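PDB 5ULB: putative sugar ABC transporter from Yersinia enterocolitica subsp. enterocolitica 8081, which probably binds methylthioribose or a related ribose-type sugar in the periplasm and delivers it to an ABC transporter for import. Local coordinates for residues 186-194 against 213-223; 230-239 against 251-259. One frame throughout, in Å; residues are numbered along the deposited sequence. Where two conformers were deposited one is given.

Interaction 1. Residues 186-194 against 213-223; sequences VQGDTANKV and WDAFTQGAYKA
Gly-219 and Gln-187 mark the tight crossing of two helices in one lobe of a periplasmic-binding-protein fold; the segment axes come within 7.1 Å at -49°. With no side chain on Gly-219, its CA rests 3.3 Å from Gln-187 O, a CA-H...O contact, while Ala-191 CB sits 3.3 Å from Gly-219 O. Toward the N-terminal ends, Val-186 spreads its two methyls: CG1, anti to the backbone N (chi1 171°), lies 3.5 Å from Phe-216 CD1 and also meets Ala-215 CB, while CG2 reaches Trp-213 CH2 at 4.0 Å. Thr-190 OG1 approaches the edge of the Phe-216 ring. That hydroxyl donates to Val-186 O at 2.7 Å, and the backbone N of Thr-190 reaches the same oxygen from the opposite face of its plane. Farther along, Ala-223 CB packs against Val-194 CG1 at 3.7 Å. The Gln-187 and Gln-218 amides lie close with their planes 62° apart but are not bonded to each other; Gln-187 OE1 accepts from Gln-242, and Gln-218 NE2 bonds to Asp-243 and Asp-32. Val-194, Phe-216 and Ala-220 all rest on Leu-148 of strand 143-148, while Thr-217 and Tyr-221 turn to Leu-234 of strand 233-237.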
ATOM      1  N   VAL A 186      -0.027  -4.729  14.763  1.00 16.62           N
ATOM      2  CA  VAL A 186      -0.955  -3.611  14.570  1.00 13.80           C
ATOM      3  C   VAL A 186      -2.355  -4.073  14.812  1.00 14.27           C
ATOM      4  O   VAL A 186      -3.163  -3.362  15.353  1.00 13.86           O
ATOM      5  CB  VAL A 186      -0.739  -2.953  13.192  1.00 15.00           C
ATOM      6  CG1 VAL A 186      -1.833  -1.918  12.877  1.00 14.90           C
ATOM      7  CG2 VAL A 186       0.630  -2.340  12.960  1.00 18.52           C
ATOM      8  N   GLN A 187      -2.708  -5.275  14.371  1.00 18.05           N
ATOM      9  CA  GLN A 187      -4.064  -5.763  14.612  1.00 19.33           C
ATOM     10  C   GLN A 187      -4.456  -5.818  16.079  1.00 18.71           C
ATOM     11  O   GLN A 187      -5.497  -5.363  16.488  1.00 16.21           O
ATOM     12  CB  GLN A 187      -4.252  -7.066  13.931  1.00 28.06           C
ATOM     13  CG  GLN A 187      -4.042  -6.949  12.417  1.00 37.06           C
ATOM     14  CD  GLN A 187      -4.199  -8.376  11.800  1.00 28.30           C
ATOM     15  OE1 GLN A 187      -5.301  -9.061  11.903  1.00 32.98           O
ATOM     16  NE2 GLN A 187      -3.156  -8.794  11.053  1.00 28.59           N
ATOM     17  N   GLY A 188      -3.567  -6.465  16.899  1.00 17.94           N
ATOM     18  CA  GLY A 188      -3.879  -6.575  18.285  1.00 20.45           C
ATOM     19  C   GLY A 188      -3.868  -5.337  19.055  1.00 16.13           C
ATOM     20  O   GLY A 188      -4.718  -5.084  19.890  1.00 16.86           O
ATOM     21  N   ASP A 189      -2.884  -4.512  18.731  1.00 15.33           N
ATOM     22  CA  ASP A 189      -2.787  -3.211  19.397  1.00 14.09           C
ATOM     23  C   ASP A 189      -4.009  -2.368  19.087  1.00 12.20           C
ATOM     24  O   ASP A 189      -4.583  -1.783  19.966  1.00 12.71           O
ATOM     25  CB  ASP A 189      -1.545  -2.486  18.883  1.00 16.37           C
ATOM     26  CG  ASP A 189      -1.345  -1.081  19.497  1.00 17.25           C
ATOM     27  OD1 ASP A 189      -1.382  -0.944  20.765  1.00 22.56           O
ATOM     28  OD2 ASP A 189      -1.040  -0.093  18.697  1.00 17.92           O
ATOM     29  N   THR A 190      -4.410  -2.377  17.792  1.00 10.94           N
ATOM     30  CA  THR A 190      -5.604  -1.588  17.412  1.00  9.52           C
ATOM     31  C   THR A 190      -6.804  -2.131  18.114  1.00  9.92           C
ATOM     32  O   THR A 190      -7.669  -1.365  18.549  1.00 10.91           O
ATOM     33  CB  THR A 190      -5.693  -1.468  15.879  1.00  9.85           C
ATOM     34  OG1 THR A 190      -4.479  -0.998  15.331  1.00 11.00           O
ATOM     35  CG2 THR A 190      -6.833  -0.558  15.507  1.00 10.74           C
ATOM     36  N   ALA A 191      -6.947  -3.467  18.122  1.00  9.98           N
ATOM     37  CA  ALA A 191      -8.109  -4.049  18.751  1.00 10.66           C
ATOM     38  C   ALA A 191      -8.222  -3.649  20.236  1.00 10.32           C
ATOM     39  O   ALA A 191      -9.299  -3.329  20.754  1.00 11.10           O
ATOM     40  CB  ALA A 191      -8.118  -5.573  18.670  1.00 12.50           C
ATOM     41  N   ASN A 192      -7.077  -3.647  20.900  1.00 11.18           N
ATOM     42  CA  ASN A 192      -7.107  -3.227  22.326  1.00 11.81           C
ATOM     43  C   ASN A 192      -7.470  -1.773  22.541  1.00 11.13           C
ATOM     44  O   ASN A 192      -8.277  -1.415  23.401  1.00 11.80           O
ATOM     45  CB  ASN A 192      -5.751  -3.495  22.976  1.00 13.97           C
ATOM     46  CG  ASN A 192      -5.488  -4.996  23.086  1.00 16.43           C
ATOM     47  OD1 ASN A 192      -6.401  -5.815  23.207  1.00 17.66           O
ATOM     48  ND2 ASN A 192      -4.154  -5.334  23.071  1.00 20.04           N
ATOM     49  N   LYS A 193      -6.911  -0.936  21.673  1.00 10.70           N
ATOM     50  CA  LYS A 193      -7.181   0.479  21.730  0.58 11.80           C
ATOM     51  C   LYS A 193      -8.636   0.802  21.375  1.00 11.37           C
ATOM     52  O   LYS A 193      -9.286   1.612  22.045  1.00 11.49           O
ATOM     53  CB  LYS A 193      -6.232   1.289  20.857  0.58 12.85           C
ATOM     54  CG  LYS A 193      -4.854   1.337  21.444  0.58 14.21           C
ATOM     55  CD  LYS A 193      -3.879   1.916  20.467  0.58 17.29           C
ATOM     56  CE  LYS A 193      -2.559   2.007  21.112  0.58 19.80           C
ATOM     57  NZ  LYS A 193      -1.443   2.480  20.161  0.58 20.40           N
ATOM     58  N   VAL A 194      -9.182   0.132  20.351  1.00 11.01           N
ATOM     59  CA  VAL A 194     -10.566   0.328  20.009  1.00  9.83           C
ATOM     60  C   VAL A 194     -11.458  -0.181  21.107  1.00 10.85           C
ATOM     61  O   VAL A 194     -12.492   0.440  21.422  1.00 12.31           O
ATOM     62  CB  VAL A 194     -10.875  -0.269  18.616  1.00 10.56           C
ATOM     63  CG1 VAL A 194     -12.377  -0.294  18.388  1.00 12.46           C
ATOM     64  CG2 VAL A 194     -10.143   0.452  17.486  1.00 12.04           C
ATOM     65  N   TRP A 213      -5.851   2.339   6.917  1.00  9.00           N
ATOM     66  CA  TRP A 213      -4.968   1.238   6.550  1.00  8.45           C
ATOM     67  C   TRP A 213      -5.651  -0.033   7.014  1.00  8.31           C
ATOM     68  O   TRP A 213      -6.151  -0.061   8.136  1.00  9.84           O
ATOM     69  CB  TRP A 213      -3.621   1.357   7.277  1.00 10.09           C
ATOM     70  CG  TRP A 213      -2.587   0.282   7.195  1.00  8.75           C
ATOM     71  CD1 TRP A 213      -2.342  -0.650   6.264  1.00  9.86           C
ATOM     72  CD2 TRP A 213      -1.454   0.247   8.108  1.00  9.69           C
ATOM     73  NE1 TRP A 213      -1.139  -1.342   6.569  1.00 10.42           N
ATOM     74  CE2 TRP A 213      -0.588  -0.788   7.681  1.00  9.83           C
ATOM     75  CE3 TRP A 213      -1.186   0.906   9.299  1.00 10.97           C
ATOM     76  CZ2 TRP A 213       0.587  -1.060   8.408  1.00  9.99           C
ATOM     77  CZ3 TRP A 213       0.009   0.643   9.979  1.00 11.99           C
ATOM     78  CH2 TRP A 213       0.842  -0.366   9.496  1.00 12.06           C
ATOM     79  N   ASP A 214      -5.707  -1.051   6.205  1.00  8.44           N
ATOM     80  CA  ASP A 214      -6.497  -2.220   6.588  1.00  8.64           C
ATOM     81  C   ASP A 214      -5.889  -2.987   7.773  1.00  9.89           C
ATOM     82  O   ASP A 214      -6.624  -3.734   8.432  1.00 10.59           O
ATOM     83  CB  ASP A 214      -6.823  -3.184   5.464  1.00 10.19           C
ATOM     84  CG  ASP A 214      -5.650  -3.879   4.775  1.00 10.38           C
ATOM     85  OD1 ASP A 214      -4.519  -3.449   5.005  1.00 11.32           O
ATOM     86  OD2 ASP A 214      -5.995  -4.867   4.024  1.00 14.26           O
ATOM     87  N   ALA A 215      -4.590  -2.757   8.100  1.00  9.18           N
ATOM     88  CA  ALA A 215      -4.086  -3.316   9.356  1.00  9.52           C
ATOM     89  C   ALA A 215      -4.823  -2.780  10.532  1.00  9.16           C
ATOM     90  O   ALA A 215      -5.093  -3.511  11.509  1.00 10.81           O
ATOM     91  CB  ALA A 215      -2.574  -3.030   9.465  1.00 10.53           C
ATOM     92  N   PHE A 216      -5.145  -1.498  10.531  1.00  8.79           N
ATOM     93  CA  PHE A 216      -5.972  -0.918  11.556  1.00  8.68           C
ATOM     94  C   PHE A 216      -7.391  -1.464  11.492  1.00  9.01           C
ATOM     95  O   PHE A 216      -7.933  -1.848  12.545  1.00  9.19           O
ATOM     96  CB  PHE A 216      -6.032   0.627  11.430  1.00  9.30           C
ATOM     97  CG  PHE A 216      -4.737   1.385  11.600  1.00  9.16           C
ATOM     98  CD1 PHE A 216      -3.763   1.002  12.501  1.00 10.18           C
ATOM     99  CD2 PHE A 216      -4.492   2.559  10.873  1.00  9.91           C
ATOM    100  CE1 PHE A 216      -2.632   1.768  12.698  1.00 10.67           C
ATOM    101  CE2 PHE A 216      -3.375   3.318  11.055  1.00 10.59           C
ATOM    102  CZ  PHE A 216      -2.451   2.918  11.975  1.00 11.55           C
ATOM    103  N   THR A 217      -7.996  -1.501  10.333  1.00  8.32           N
ATOM    104  CA  THR A 217      -9.371  -1.904  10.226  1.00  8.96           C
ATOM    105  C   THR A 217      -9.539  -3.351  10.678  1.00  9.01           C
ATOM    106  O   THR A 217     -10.545  -3.654  11.320  1.00  9.78           O
ATOM    107  CB  THR A 217      -9.847  -1.746   8.790  1.00  9.37           C
ATOM    108  OG1 THR A 217      -9.471  -0.431   8.340  1.00 10.40           O
ATOM    109  CG2 THR A 217     -11.353  -1.905   8.684  1.00 11.60           C
ATOM    110  N   GLN A 218      -8.552  -4.220  10.399  1.00  8.47           N
ATOM    111  CA  GLN A 218      -8.652  -5.576  10.898  1.00  8.49           C
ATOM    112  C   GLN A 218      -8.746  -5.611  12.408  1.00  8.53           C
ATOM    113  O   GLN A 218      -9.503  -6.449  12.978  1.00 10.83           O
ATOM    114  CB  GLN A 218      -7.441  -6.363  10.410  1.00 10.39           C
ATOM    115  CG  GLN A 218      -7.441  -6.715   8.941  1.00 10.37           C
ATOM    116  CD  GLN A 218      -6.076  -7.062   8.378  1.00 12.47           C
ATOM    117  OE1 GLN A 218      -5.048  -7.106   9.136  1.00 14.43           O
ATOM    118  NE2 GLN A 218      -6.015  -7.265   7.076  1.00 15.90           N
ATOM    119  N   GLY A 219      -7.928  -4.801  13.070  1.00  9.41           N
ATOM    120  CA  GLY A 219      -8.022  -4.788  14.524  1.00  9.59           C
ATOM    121  C   GLY A 219      -9.309  -4.229  15.023  1.00  8.77           C
ATOM    122  O   GLY A 219      -9.934  -4.688  16.027  1.00  9.70           O
ATOM    123  N   ALA A 220      -9.797  -3.121  14.390  1.00  9.75           N
ATOM    124  CA  ALA A 220     -11.126  -2.600  14.788  1.00  8.78           C
ATOM    125  C   ALA A 220     -12.199  -3.611  14.591  1.00  9.82           C
ATOM    126  O   ALA A 220     -13.094  -3.690  15.437  1.00  9.91           O
ATOM    127  CB  ALA A 220     -11.415  -1.352  14.008  1.00  9.97           C
ATOM    128  N   TYR A 221     -12.172  -4.340  13.514  1.00  9.32           N
ATOM    129  CA  TYR A 221     -13.145  -5.388  13.238  1.00  9.31           C
ATOM    130  C   TYR A 221     -13.227  -6.424  14.382  1.00 10.10           C
ATOM    131  O   TYR A 221     -14.271  -6.774  14.890  1.00 10.06           O
ATOM    132  CB  TYR A 221     -12.848  -6.077  11.915  1.00 10.68           C
ATOM    133  CG  TYR A 221     -13.827  -7.151  11.558  1.00 10.91           C
ATOM    134  CD1 TYR A 221     -13.691  -8.474  12.067  1.00 13.33           C
ATOM    135  CD2 TYR A 221     -14.936  -6.909  10.788  1.00 12.76           C
ATOM    136  CE1 TYR A 221     -14.599  -9.447  11.843  1.00 16.93           C
ATOM    137  CE2 TYR A 221     -15.829  -7.928  10.496  1.00 15.39           C
ATOM    138  CZ  TYR A 221     -15.681  -9.199  11.045  1.00 14.92           C
ATOM    139  OH  TYR A 221     -16.603 -10.116  10.789  1.00 20.82           O
ATOM    140  N   LYS A 222     -12.005  -6.877  14.770  1.00  9.97           N
ATOM    141  CA  LYS A 222     -11.967  -7.831  15.933  1.00  9.96           C
ATOM    142  C   LYS A 222     -12.560  -7.214  17.150  1.00 10.18           C
ATOM    143  O   LYS A 222     -13.341  -7.874  17.850  1.00 11.49           O
ATOM    144  CB  LYS A 222     -10.510  -8.206  16.156  1.00 10.83           C
ATOM    145  CG  LYS A 222     -10.287  -9.225  17.301  1.00 14.40           C
ATOM    146  CD  LYS A 222      -8.716  -9.480  17.494  1.00 20.47           C
ATOM    147  CE  LYS A 222      -8.351 -10.132  18.856  1.00 32.60           C
ATOM    148  NZ  LYS A 222      -8.739 -11.449  18.549  1.00 43.64           N
ATOM    149  N   ALA A 223     -12.240  -5.965  17.450  1.00  9.57           N
ATOM    150  CA  ALA A 223     -12.813  -5.350  18.616  1.00 10.83           C
ATOM    151  C   ALA A 223     -14.336  -5.251  18.493  1.00  9.42           C
ATOM    152  O   ALA A 223     -15.063  -5.471  19.494  1.00 10.46           O
ATOM    153  CB  ALA A 223     -12.256  -3.955  18.848  1.00 11.28           C
TER

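Interaction 2. Residues 230-239 against 251-259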
ATOM      1  N   THR A 230     -21.115  -4.522  16.662  1.00 11.53           N
ATOM      2  CA  THR A 230     -21.192  -4.583  15.215  1.00 12.51           C
ATOM      3  C   THR A 230     -22.299  -3.698  14.595  1.00 12.44           C
ATOM      4  O   THR A 230     -22.404  -3.649  13.372  1.00 14.89           O
ATOM      5  CB  THR A 230     -21.321  -6.004  14.691  1.00 13.91           C
ATOM      6  OG1 THR A 230     -22.487  -6.615  15.135  1.00 17.05           O
ATOM      7  CG2 THR A 230     -20.088  -6.864  14.992  1.00 15.20           C
ATOM      8  N   GLU A 231     -23.009  -2.937  15.416  1.00 12.26           N
ATOM      9  CA  GLU A 231     -23.845  -1.876  14.856  1.00 13.25           C
ATOM     10  C   GLU A 231     -23.000  -0.751  14.245  1.00 13.38           C
ATOM     11  O   GLU A 231     -23.541   0.001  13.450  1.00 15.26           O
ATOM     12  CB  GLU A 231     -24.793  -1.302  15.933  1.00 14.07           C
ATOM     13  CG  GLU A 231     -24.205  -0.346  16.979  1.00 15.99           C
ATOM     14  CD  GLU A 231     -23.268  -0.925  18.060  1.00 14.36           C
ATOM     15  OE1 GLU A 231     -23.216  -2.169  18.201  1.00 15.90           O
ATOM     16  OE2 GLU A 231     -22.572  -0.087  18.687  1.00 14.66           O
ATOM     17  N   ILE A 232     -21.750  -0.623  14.669  1.00 10.98           N
ATOM     18  CA  ILE A 232     -20.810   0.369  14.093  1.00 10.37           C
ATOM     19  C   ILE A 232     -20.352  -0.119  12.801  1.00 11.59           C
ATOM     20  O   ILE A 232     -19.859  -1.213  12.652  1.00 13.41           O
ATOM     21  CB  ILE A 232     -19.637   0.577  15.096  1.00 10.58           C
ATOM     22  CG1 ILE A 232     -20.138   1.064  16.434  1.00 11.08           C
ATOM     23  CG2 ILE A 232     -18.592   1.454  14.472  1.00 11.05           C
ATOM     24  CD1 ILE A 232     -19.047   1.092  17.529  1.00 12.20           C
ATOM     25  N   LYS A 233     -20.404   0.751  11.754  1.00 11.07           N
ATOM     26  CA  LYS A 233     -19.989   0.388  10.417  1.00 11.33           C
ATOM     27  C   LYS A 233     -18.553   0.796  10.100  1.00 11.12           C
ATOM     28  O   LYS A 233     -18.120   1.860  10.524  1.00 11.65           O
ATOM     29  CB  LYS A 233     -20.987   0.985   9.402  1.00 14.64           C
ATOM     30  CG  LYS A 233     -22.413   0.437   9.607  1.00 16.54           C
ATOM     31  CD  LYS A 233     -22.498  -1.105   9.843  1.00 26.83           C
ATOM     32  CE  LYS A 233     -23.916  -1.616  10.139  1.00 38.18           C
ATOM     33  NZ  LYS A 233     -23.984  -2.999  10.822  1.00 40.74           N
ATOM     34  N   LEU A 234     -17.855  -0.063   9.370  1.00 10.24           N
ATOM     35  CA  LEU A 234     -16.464   0.141   9.050  1.00 10.71           C
ATOM     36  C   LEU A 234     -16.232   0.472   7.549  1.00  9.56           C
ATOM     37  O   LEU A 234     -16.814  -0.216   6.690  1.00 11.01           O
ATOM     38  CB  LEU A 234     -15.557  -1.092   9.282  1.00 15.11           C
ATOM     39  CG  LEU A 234     -15.428  -1.650  10.593  1.00 16.49           C
ATOM     40  CD1 LEU A 234     -14.696  -3.002  10.584  1.00 16.59           C
ATOM     41  CD2 LEU A 234     -14.680  -0.643  11.474  1.00 22.13           C
ATOM     42  N   TYR A 235     -15.404   1.472   7.302  1.00  9.32           N
ATOM     43  CA  TYR A 235     -15.066   1.925   5.942  1.00  9.21           C
ATOM     44  C   TYR A 235     -13.562   1.972   5.904  1.00  8.64           C
ATOM     45  O   TYR A 235     -12.949   2.667   6.688  1.00 11.91           O
ATOM     46  CB  TYR A 235     -15.671   3.319   5.742  1.00 10.71           C
ATOM     47  CG  TYR A 235     -17.182   3.350   5.821  1.00 10.41           C
ATOM     48  CD1 TYR A 235     -17.821   3.335   7.035  1.00 10.99           C
ATOM     49  CD2 TYR A 235     -17.977   3.280   4.684  1.00 11.11           C
ATOM     50  CE1 TYR A 235     -19.208   3.284   7.113  1.00 14.10           C
ATOM     51  CE2 TYR A 235     -19.341   3.222   4.747  1.00 13.33           C
ATOM     52  CZ  TYR A 235     -19.937   3.253   5.967  1.00 14.74           C
ATOM     53  OH  TYR A 235     -21.297   3.157   6.068  1.00 19.03           O
ATOM     54  N   SER A 236     -12.960   1.245   4.925  1.00  9.06           N
ATOM     55  CA  SER A 236     -11.506   1.109   4.879  1.00  8.84           C
ATOM     56  C   SER A 236     -10.891   1.468   3.562  1.00  9.54           C
ATOM     57  O   SER A 236     -11.465   1.337   2.489  1.00  9.77           O
ATOM     58  CB  SER A 236     -11.177  -0.392   5.243  1.00 10.51           C
ATOM     59  OG  SER A 236      -9.812  -0.573   5.624  1.00 11.48           O
ATOM     60  N   ILE A 237      -9.598   1.738   3.677  1.00  8.70           N
ATOM     61  CA  ILE A 237      -8.620   1.731   2.589  1.00  8.75           C
ATOM     62  C   ILE A 237      -7.845   0.403   2.657  1.00  8.62           C
ATOM     63  O   ILE A 237      -7.669  -0.162   3.780  1.00 10.45           O
ATOM     64  CB  ILE A 237      -7.725   2.961   2.712  1.00  8.74           C
ATOM     65  CG1 ILE A 237      -8.583   4.250   2.477  1.00  9.78           C
ATOM     66  CG2 ILE A 237      -6.561   2.930   1.737  1.00 10.19           C
ATOM     67  CD1 ILE A 237      -7.916   5.541   2.744  1.00 10.74           C
ATOM     68  N   ASP A 238      -7.440  -0.071   1.528  1.00  8.98           N
ATOM     69  CA  ASP A 238      -6.660  -1.286   1.320  1.00  9.24           C
ATOM     70  C   ASP A 238      -7.463  -2.576   1.236  1.00  9.56           C
ATOM     71  O   ASP A 238      -8.590  -2.593   1.708  1.00 12.00           O
ATOM     72  CB  ASP A 238      -5.493  -1.505   2.294  1.00  9.63           C
ATOM     73  CG  ASP A 238      -4.573  -0.354   2.462  1.00  9.51           C
ATOM     74  OD1 ASP A 238      -4.171   0.270   1.422  1.00 11.00           O
ATOM     75  OD2 ASP A 238      -4.193  -0.060   3.655  1.00 11.69           O
ATOM     76  N   ILE A 239      -6.870  -3.627   0.687  1.00  9.53           N
ATOM     77  CA  ILE A 239      -7.514  -4.915   0.677  1.00  9.92           C
ATOM     78  C   ILE A 239      -6.476  -5.992   0.842  1.00 10.58           C
ATOM     79  O   ILE A 239      -5.295  -5.829   0.564  1.00 11.46           O
ATOM     80  CB  ILE A 239      -8.273  -5.173  -0.688  1.00 11.61           C
ATOM     81  CG1 ILE A 239      -9.329  -6.240  -0.623  1.00 13.30           C
ATOM     82  CG2 ILE A 239      -7.319  -5.369  -1.849  1.00 13.65           C
ATOM     83  CD1 ILE A 239     -10.458  -5.912   0.326  1.00 14.18           C
ATOM     84  N   ASN A 251     -22.654 -11.072  10.556  1.00 21.15           N
ATOM     85  CA  ASN A 251     -22.747  -9.804  11.308  1.00 20.66           C
ATOM     86  C   ASN A 251     -21.675  -8.790  10.951  1.00 20.60           C
ATOM     87  O   ASN A 251     -21.444  -7.789  11.682  1.00 20.92           O
ATOM     88  CB  ASN A 251     -22.888 -10.021  12.853  1.00 24.55           C
ATOM     89  CG  ASN A 251     -24.025 -10.932  13.174  1.00 33.32           C
ATOM     90  OD1 ASN A 251     -25.153 -10.780  12.634  1.00 43.76           O
ATOM     91  ND2 ASN A 251     -23.779 -11.847  14.057  1.00 43.23           N
ATOM     92  N   SER A 252     -20.910  -9.091   9.905  1.00 18.18           N
ATOM     93  CA  SER A 252     -19.872  -8.244   9.542  1.00 16.42           C
ATOM     94  C   SER A 252     -20.230  -6.769   9.219  1.00 16.37           C
ATOM     95  O   SER A 252     -21.016  -6.487   8.362  1.00 16.73           O
ATOM     96  CB  SER A 252     -19.126  -8.782   8.297  1.00 16.37           C
ATOM     97  OG  SER A 252     -18.087  -7.819   7.951  1.00 14.19           O
ATOM     98  N   PRO A 253     -19.601  -5.850   9.951  1.00 14.19           N
ATOM     99  CA  PRO A 253     -19.780  -4.409   9.758  1.00 16.30           C
ATOM    100  C   PRO A 253     -18.843  -3.814   8.696  1.00 14.65           C
ATOM    101  O   PRO A 253     -18.820  -2.617   8.539  1.00 15.13           O
ATOM    102  CB  PRO A 253     -19.437  -3.835  11.100  1.00 20.77           C
ATOM    103  CG  PRO A 253     -18.528  -4.719  11.687  1.00 21.47           C
ATOM    104  CD  PRO A 253     -18.843  -6.067  11.184  1.00 17.10           C
ATOM    105  N   TRP A 254     -18.078  -4.628   7.970  1.00 12.88           N
ATOM    106  CA  TRP A 254     -17.042  -4.097   7.055  1.00 13.29           C
ATOM    107  C   TRP A 254     -17.689  -3.793   5.690  1.00 12.22           C
ATOM    108  O   TRP A 254     -17.869  -4.679   4.874  1.00 12.80           O
ATOM    109  CB  TRP A 254     -15.902  -5.125   6.912  1.00 13.50           C
ATOM    110  CG  TRP A 254     -14.660  -4.596   6.213  1.00 13.82           C
ATOM    111  CD1 TRP A 254     -14.553  -3.785   5.091  1.00 16.09           C
ATOM    112  CD2 TRP A 254     -13.304  -4.780   6.610  1.00 11.06           C
ATOM    113  NE1 TRP A 254     -13.270  -3.539   4.805  1.00 14.70           N
ATOM    114  CE2 TRP A 254     -12.472  -4.124   5.710  1.00 11.08           C
ATOM    115  CE3 TRP A 254     -12.694  -5.502   7.669  1.00 12.42           C
ATOM    116  CZ2 TRP A 254     -11.078  -4.122   5.824  1.00 11.35           C
ATOM    117  CZ3 TRP A 254     -11.347  -5.453   7.809  1.00 13.15           C
ATOM    118  CH2 TRP A 254     -10.583  -4.793   6.892  1.00 13.27           C
ATOM    119  N   LYS A 255     -18.057  -2.528   5.482  1.00 11.48           N
ATOM    120  CA  LYS A 255     -18.898  -2.129   4.369  1.00 12.12           C
ATOM    121  C   LYS A 255     -18.177  -1.896   3.042  1.00 11.79           C
ATOM    122  O   LYS A 255     -18.772  -2.164   1.995  1.00 13.49           O
ATOM    123  CB  LYS A 255     -19.654  -0.840   4.728  1.00 14.27           C
ATOM    124  CG  LYS A 255     -20.536  -0.867   5.841  1.00 17.88           C
ATOM    125  CD  LYS A 255     -21.352  -2.109   5.918  1.00 28.58           C
ATOM    126  CE  LYS A 255     -22.521  -1.883   5.157  1.00 39.28           C
ATOM    127  NZ  LYS A 255     -23.583  -1.775   6.264  1.00 62.41           N
ATOM    128  N   VAL A 256     -16.946  -1.419   3.094  1.00 11.61           N
ATOM    129  CA  VAL A 256     -16.251  -1.060   1.857  1.00 11.22           C
ATOM    130  C   VAL A 256     -14.769  -1.091   2.133  1.00  9.36           C
ATOM    131  O   VAL A 256     -14.317  -0.731   3.224  1.00 10.65           O
ATOM    132  CB  VAL A 256     -16.656   0.226   1.305  1.00 15.20           C
ATOM    133  CG1 VAL A 256     -16.213   1.447   2.092  1.00 17.04           C
ATOM    134  CG2 VAL A 256     -16.216   0.488  -0.145  1.00 15.98           C
ATOM    135  N   SER A 257     -14.016  -1.453   1.075  1.00 10.46           N
ATOM    136  CA  SER A 257     -12.572  -1.267   1.030  1.00 10.04           C
ATOM    137  C   SER A 257     -12.315  -0.555  -0.303  1.00 10.48           C
ATOM    138  O   SER A 257     -12.767  -1.028  -1.359  1.00 12.32           O
ATOM    139  CB  SER A 257     -11.776  -2.555   1.008  1.00 11.96           C
ATOM    140  OG  SER A 257     -11.599  -3.070   2.349  1.00 15.86           O
ATOM    141  N   VAL A 258     -11.502   0.482  -0.286  1.00  8.32           N
ATOM    142  CA  VAL A 258     -11.075   1.192  -1.483  1.00  8.70           C
ATOM    143  C   VAL A 258      -9.557   0.912  -1.605  1.00  7.56           C
ATOM    144  O   VAL A 258      -8.857   1.221  -0.631  1.00  9.88           O
ATOM    145  CB  VAL A 258     -11.403   2.687  -1.409  1.00  9.62           C
ATOM    146  CG1 VAL A 258     -11.015   3.323  -2.720  1.00 10.77           C
ATOM    147  CG2 VAL A 258     -12.880   2.888  -1.151  1.00 10.89           C
ATOM    148  N   ALA A 259      -9.160   0.333  -2.737  1.00  8.47           N
ATOM    149  CA  ALA A 259      -7.804  -0.276  -2.705  1.00  9.53           C
ATOM    150  C   ALA A 259      -7.173  -0.419  -4.070  1.00 10.23           C
ATOM    151  O   ALA A 259      -7.858  -0.477  -5.080  1.00 11.97           O
ATOM    152  CB  ALA A 259      -7.922  -1.662  -2.073  1.00 10.45           C
TER
HETATM  153  O   HOH W   1     -23.051  -5.300  11.199  1.00 41.34           O
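Backbone bonds join Leu-234, Ser-236 and Asp-238 to the neighbouring parallel strand. Leu-234 N donates to Pro-253 O and its O accepts from Lys-255 N; Ser-236 N and O pair in the same way with Val-256 O and Val-258 N; and Asp-238 N finishes on Val-258 O at 2.9 Å. At Lys-255 the backbone takes up helical angles and the pairing slips by one residue, a beta bulge: Leu-234 lies beside Trp-254, but Ser-236 beside Ser-257.

One side-chain hydrogen bond crosses, at the C-terminal end: Ser-257 OG donates to Asp-238 O at 3.1 Å, nearly in line with the C=O bond. The same hydroxyl accepts from Trp-254 NE1 at 3.0 Å, which should help hold the indole in its orientation. At the other end Lys-233 NZ reaches Thr-230 O of its own segment at 3.1 Å, in the carbonyl plane, and a water bridges the two segments by donating to both Thr-230 O and Asn-251 O.

Strands 233-237 and 254-259, with helix 241-248 between them, form a right-handed beta-alpha-beta unit, part of the sheet core of this lobe. Trp-254 turns to the helix side and packs on Leu-246 and Met-247.

Apolar contacts line both faces. On one, Leu-234 CD1 sits near Pro-253 CG, and Ser-236 CB lies 3.8 Å from Trp-254 CZ2. On the other, Tyr-235 CD2 touches Val-256 CG1 at 3.6 Å, and Lys-255 CB lies over the rim of one face of the tyrosine ring, the two side chains pointing the same way; Tyr-235 OH bonds to Asp-138. Just past the end of strand 233-237, Ile-239 CG2 meets Ala-259 CB at 3.8 Å, at the last residue of the neighbouring strand.

The ammonium groups of Lys-233 and Lys-255 come to 4.7 Å between their NZ atoms, a like-charge approach that would be expected to be mildly unfavourable.

How the interactions relate
Helix 214-226 is followed, after a short loop, by strand 233-237, so interaction 1 hands the chain on to interaction 2; their centres lie 12 Å apart. The helix meets the second contact by one probable hydrogen bond, Thr-217 OG1 to Ser-236 OG at 2.7 Å, and by packing, Tyr-221 CE2 lying 3.4 Å from Ser-252 OG in the loop before strand 254-259. The two contacts converge at the sugar site. There Asp-214 N probably bonds to Asp-238 OD2 at 3.1 Å, and Trp-213 CD1 packs against the same oxygen at 3.3 Å. Trp-213 and Asp-238 both line the pocket that holds the methylseleno-ribofuranose, in either anomer, with side chains about 4 Å and 3 Å from it.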